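Long-range contact in uncharacterized protein (Bacteroides ovatus, PDB 3SOT), which is of unknown function, a multidomain Bacteroides protein whose N-terminal part is probably an E-set (immunoglobulin-like) beta-sandwich domain: residues Y41-I46 and L110-N115. Sequence-based numbering, arbitrary orientation.
Sequences YQLPII and LNIDFN
Leu-110 and Leu-43 form an antiparallel hydrogen-bonded pair, Leu-110 N to Leu-43 O (2.7 Å) and Leu-43 N to Leu-110 O. Their side chains run alongside each other, CD2 of Leu-110 4.1 Å from CD2 of Leu-43, while CD1 of Ile-45 reaches CB of Leu-110 (3.8 Å). Asn-111 and Gln-42, a non-hydrogen-bonded pair, lie on the face opposite Leu-43, Leu-110 and Ile-112, side chains pointing the same way, amide planes turned 61° apart. OD1 of Asn-111 accepts a bent hydrogen bond (133° at the hydrogen) from NE2 of Gln-42 at 2.9 Å. An alanine in place of Asn-111 is likely to leave the Gln-42 amide without this acceptor and freer to turn. Ile-112 closes a second hydrogen-bonded pair, its O accepting from Tyr-41 N and its N giving to Tyr-41 O; extended beyond CG1 (chi2 169°), its CD1 meets CB of Leu-43 (4.0 Å). Phe-114 presents its ring edge, CE2, to CB of Tyr-41 (3.7 Å). The strands are central in a four-stranded antiparallel sheet; Leu-43, Leu-110 and Ile-112 pack on strand 124-133, Tyr-41 and Phe-114 on 27-32, both in the mixed sheet, consistent with an E-set beta-sandwich.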
ATOM      1  N   TYR A  41      21.550  15.721  23.931  1.00 30.07           N
ATOM      2  CA  TYR A  41      21.295  16.371  22.657  1.00 28.90           C
ATOM      3  C   TYR A  41      21.121  17.851  22.918  1.00 35.32           C
ATOM      4  O   TYR A  41      20.359  18.234  23.818  1.00 38.07           O
ATOM      5  CB  TYR A  41      20.083  15.766  21.921  1.00 28.19           C
ATOM      6  CG  TYR A  41      19.867  16.415  20.576  1.00 29.37           C
ATOM      7  CD1 TYR A  41      20.504  15.927  19.434  1.00 30.17           C
ATOM      8  CD2 TYR A  41      19.045  17.533  20.445  1.00 31.27           C
ATOM      9  CE1 TYR A  41      20.331  16.546  18.196  1.00 31.09           C
ATOM     10  CE2 TYR A  41      18.867  18.160  19.216  1.00 31.66           C
ATOM     11  CZ  TYR A  41      19.518  17.668  18.100  1.00 36.37           C
ATOM     12  OH  TYR A  41      19.328  18.296  16.908  1.00 33.86           O
ATOM     13  N   GLN A  42      21.804  18.698  22.127  1.00 29.26           N
ATOM     14  CA  GLN A  42      21.683  20.136  22.363  1.00 28.69           C
ATOM     15  C   GLN A  42      20.811  20.782  21.297  1.00 30.04           C
ATOM     16  O   GLN A  42      21.217  20.946  20.137  1.00 27.93           O
ATOM     17  CB  GLN A  42      23.039  20.808  22.432  1.00 30.04           C
ATOM     18  CG  GLN A  42      23.836  20.277  23.611  1.00 38.92           C
ATOM     19  CD  GLN A  42      25.072  21.070  23.856  1.00 42.70           C
ATOM     20  OE1 GLN A  42      26.143  20.706  23.425  1.00 30.14           O
ATOM     21  NE2 GLN A  42      24.943  22.149  24.599  1.00 43.84           N
ATOM     22  N   LEU A  43      19.587  21.143  21.732  1.00 26.16           N
ATOM     23  CA  LEU A  43      18.568  21.766  20.902  1.00 25.71           C
ATOM     24  C   LEU A  43      18.644  23.276  21.011  1.00 31.07           C
ATOM     25  O   LEU A  43      18.254  23.821  22.050  1.00 32.23           O
ATOM     26  CB  LEU A  43      17.153  21.274  21.284  1.00 25.34           C
ATOM     27  CG  LEU A  43      15.953  21.854  20.490  1.00 29.38           C
ATOM     28  CD1 LEU A  43      16.026  21.532  18.993  1.00 27.36           C
ATOM     29  CD2 LEU A  43      14.683  21.327  21.020  1.00 31.56           C
ATOM     30  N   PRO A  44      19.094  23.973  19.938  1.00 27.66           N
ATOM     31  CA  PRO A  44      19.164  25.443  20.003  1.00 30.18           C
ATOM     32  C   PRO A  44      17.783  26.107  20.022  1.00 37.42           C
ATOM     33  O   PRO A  44      16.834  25.620  19.404  1.00 37.04           O
ATOM     34  CB  PRO A  44      19.927  25.835  18.728  1.00 31.45           C
ATOM     35  CG  PRO A  44      20.515  24.567  18.200  1.00 33.51           C
ATOM     36  CD  PRO A  44      19.608  23.469  18.651  1.00 27.59           C
ATOM     37  N   ILE A  45      17.687  27.217  20.748  1.00 37.10           N
ATOM     38  CA  ILE A  45      16.500  28.059  20.857  1.00 40.53           C
ATOM     39  C   ILE A  45      16.917  29.448  20.341  1.00 49.71           C
ATOM     40  O   ILE A  45      17.849  30.047  20.879  1.00 48.92           O
ATOM     41  CB  ILE A  45      15.907  28.058  22.296  1.00 44.91           C
ATOM     42  CG1 ILE A  45      15.515  26.618  22.702  1.00 43.57           C
ATOM     43  CG2 ILE A  45      14.702  29.020  22.409  1.00 46.43           C
ATOM     44  CD1 ILE A  45      15.141  26.436  24.131  1.00 50.90           C
ATOM     45  N   ILE A  46      16.257  29.913  19.255  1.00 50.93           N
ATOM     46  CA  ILE A  46      16.598  31.144  18.546  1.00 53.93           C
ATOM     47  C   ILE A  46      15.549  32.225  18.735  1.00 62.42           C
ATOM     48  O   ILE A  46      14.350  31.944  18.698  1.00 62.44           O
ATOM     49  CB  ILE A  46      16.757  30.859  17.014  1.00 56.33           C
ATOM     50  CG1 ILE A  46      17.447  29.513  16.697  1.00 54.59           C
ATOM     51  CG2 ILE A  46      17.391  32.037  16.244  1.00 59.16           C
ATOM     52  CD1 ILE A  46      18.918  29.327  17.174  1.00 62.05           C
ATOM     53  N   LEU A 110      19.039  24.157  24.614  1.00 36.97           N
ATOM     54  CA  LEU A 110      18.259  23.314  25.502  1.00 37.20           C
ATOM     55  C   LEU A 110      18.986  21.973  25.591  1.00 42.24           C
ATOM     56  O   LEU A 110      19.116  21.267  24.580  1.00 40.69           O
ATOM     57  CB  LEU A 110      16.792  23.181  25.030  1.00 36.37           C
ATOM     58  CG  LEU A 110      15.860  22.244  25.829  1.00 39.72           C
ATOM     59  CD1 LEU A 110      15.539  22.806  27.197  1.00 41.53           C
ATOM     60  CD2 LEU A 110      14.571  22.005  25.082  1.00 40.17           C
ATOM     61  N   ASN A 111      19.546  21.669  26.772  1.00 40.55           N
ATOM     62  CA  ASN A 111      20.260  20.417  26.951  1.00 39.52           C
ATOM     63  C   ASN A 111      19.272  19.337  27.300  1.00 43.39           C
ATOM     64  O   ASN A 111      18.734  19.342  28.414  1.00 45.32           O
ATOM     65  CB  ASN A 111      21.357  20.542  28.010  1.00 40.82           C
ATOM     66  CG  ASN A 111      22.533  21.404  27.608  1.00 64.22           C
ATOM     67  OD1 ASN A 111      22.805  21.654  26.435  1.00 50.47           O
ATOM     68  ND2 ASN A 111      23.302  21.841  28.579  1.00 65.30           N
ATOM     69  N   ILE A 112      18.997  18.438  26.325  1.00 36.89           N
ATOM     70  CA  ILE A 112      18.089  17.301  26.499  1.00 35.58           C
ATOM     71  C   ILE A 112      18.949  16.089  26.848  1.00 41.11           C
ATOM     72  O   ILE A 112      19.691  15.579  26.001  1.00 39.33           O
ATOM     73  CB  ILE A 112      17.161  17.037  25.285  1.00 36.53           C
ATOM     74  CG1 ILE A 112      16.487  18.330  24.779  1.00 36.98           C
ATOM     75  CG2 ILE A 112      16.121  15.976  25.659  1.00 37.15           C
ATOM     76  CD1 ILE A 112      15.788  18.202  23.478  1.00 37.75           C
ATOM     77  N   ASP A 113      18.882  15.663  28.115  1.00 38.94           N
ATOM     78  CA  ASP A 113      19.665  14.535  28.608  1.00 37.21           C
ATOM     79  C   ASP A 113      18.844  13.273  28.497  1.00 35.96           C
ATOM     80  O   ASP A 113      17.790  13.154  29.134  1.00 36.35           O
ATOM     81  CB  ASP A 113      20.121  14.785  30.057  1.00 40.48           C
ATOM     82  CG  ASP A 113      20.975  16.026  30.235  1.00 43.32           C
ATOM     83  OD1 ASP A 113      21.800  16.309  29.345  1.00 44.03           O
ATOM     84  OD2 ASP A 113      20.866  16.675  31.299  1.00 42.85           O
ATOM     85  N   PHE A 114      19.308  12.347  27.655  1.00 27.49           N
ATOM     86  CA  PHE A 114      18.624  11.077  27.464  1.00 25.14           C
ATOM     87  C   PHE A 114      19.314   9.972  28.225  1.00 28.65           C
ATOM     88  O   PHE A 114      20.533   9.990  28.373  1.00 26.84           O
ATOM     89  CB  PHE A 114      18.535  10.683  25.970  1.00 24.03           C
ATOM     90  CG  PHE A 114      17.769  11.622  25.070  1.00 24.69           C
ATOM     91  CD1 PHE A 114      16.375  11.599  25.035  1.00 27.68           C
ATOM     92  CD2 PHE A 114      18.438  12.473  24.192  1.00 25.64           C
ATOM     93  CE1 PHE A 114      15.668  12.461  24.182  1.00 28.02           C
ATOM     94  CE2 PHE A 114      17.730  13.323  23.334  1.00 27.43           C
ATOM     95  CZ  PHE A 114      16.353  13.304  23.326  1.00 25.61           C
ATOM     96  N   ASN A 115      18.513   9.029  28.725  1.00 28.15           N
ATOM     97  CA  ASN A 115      18.911   7.771  29.346  1.00 30.21           C
ATOM     98  C   ASN A 115      18.275   6.696  28.509  1.00 35.76           C
ATOM     99  O   ASN A 115      17.089   6.389  28.689  1.00 38.48           O
ATOM    100  CB  ASN A 115      18.544   7.693  30.836  1.00 36.46           C
ATOM    101  CG  ASN A 115      18.812   6.312  31.404  1.00 69.87           C
ATOM    102  OD1 ASN A 115      19.972   5.858  31.508  1.00 65.62           O
ATOM    103  ND2 ASN A 115      17.729   5.584  31.696  1.00 62.29           N
TER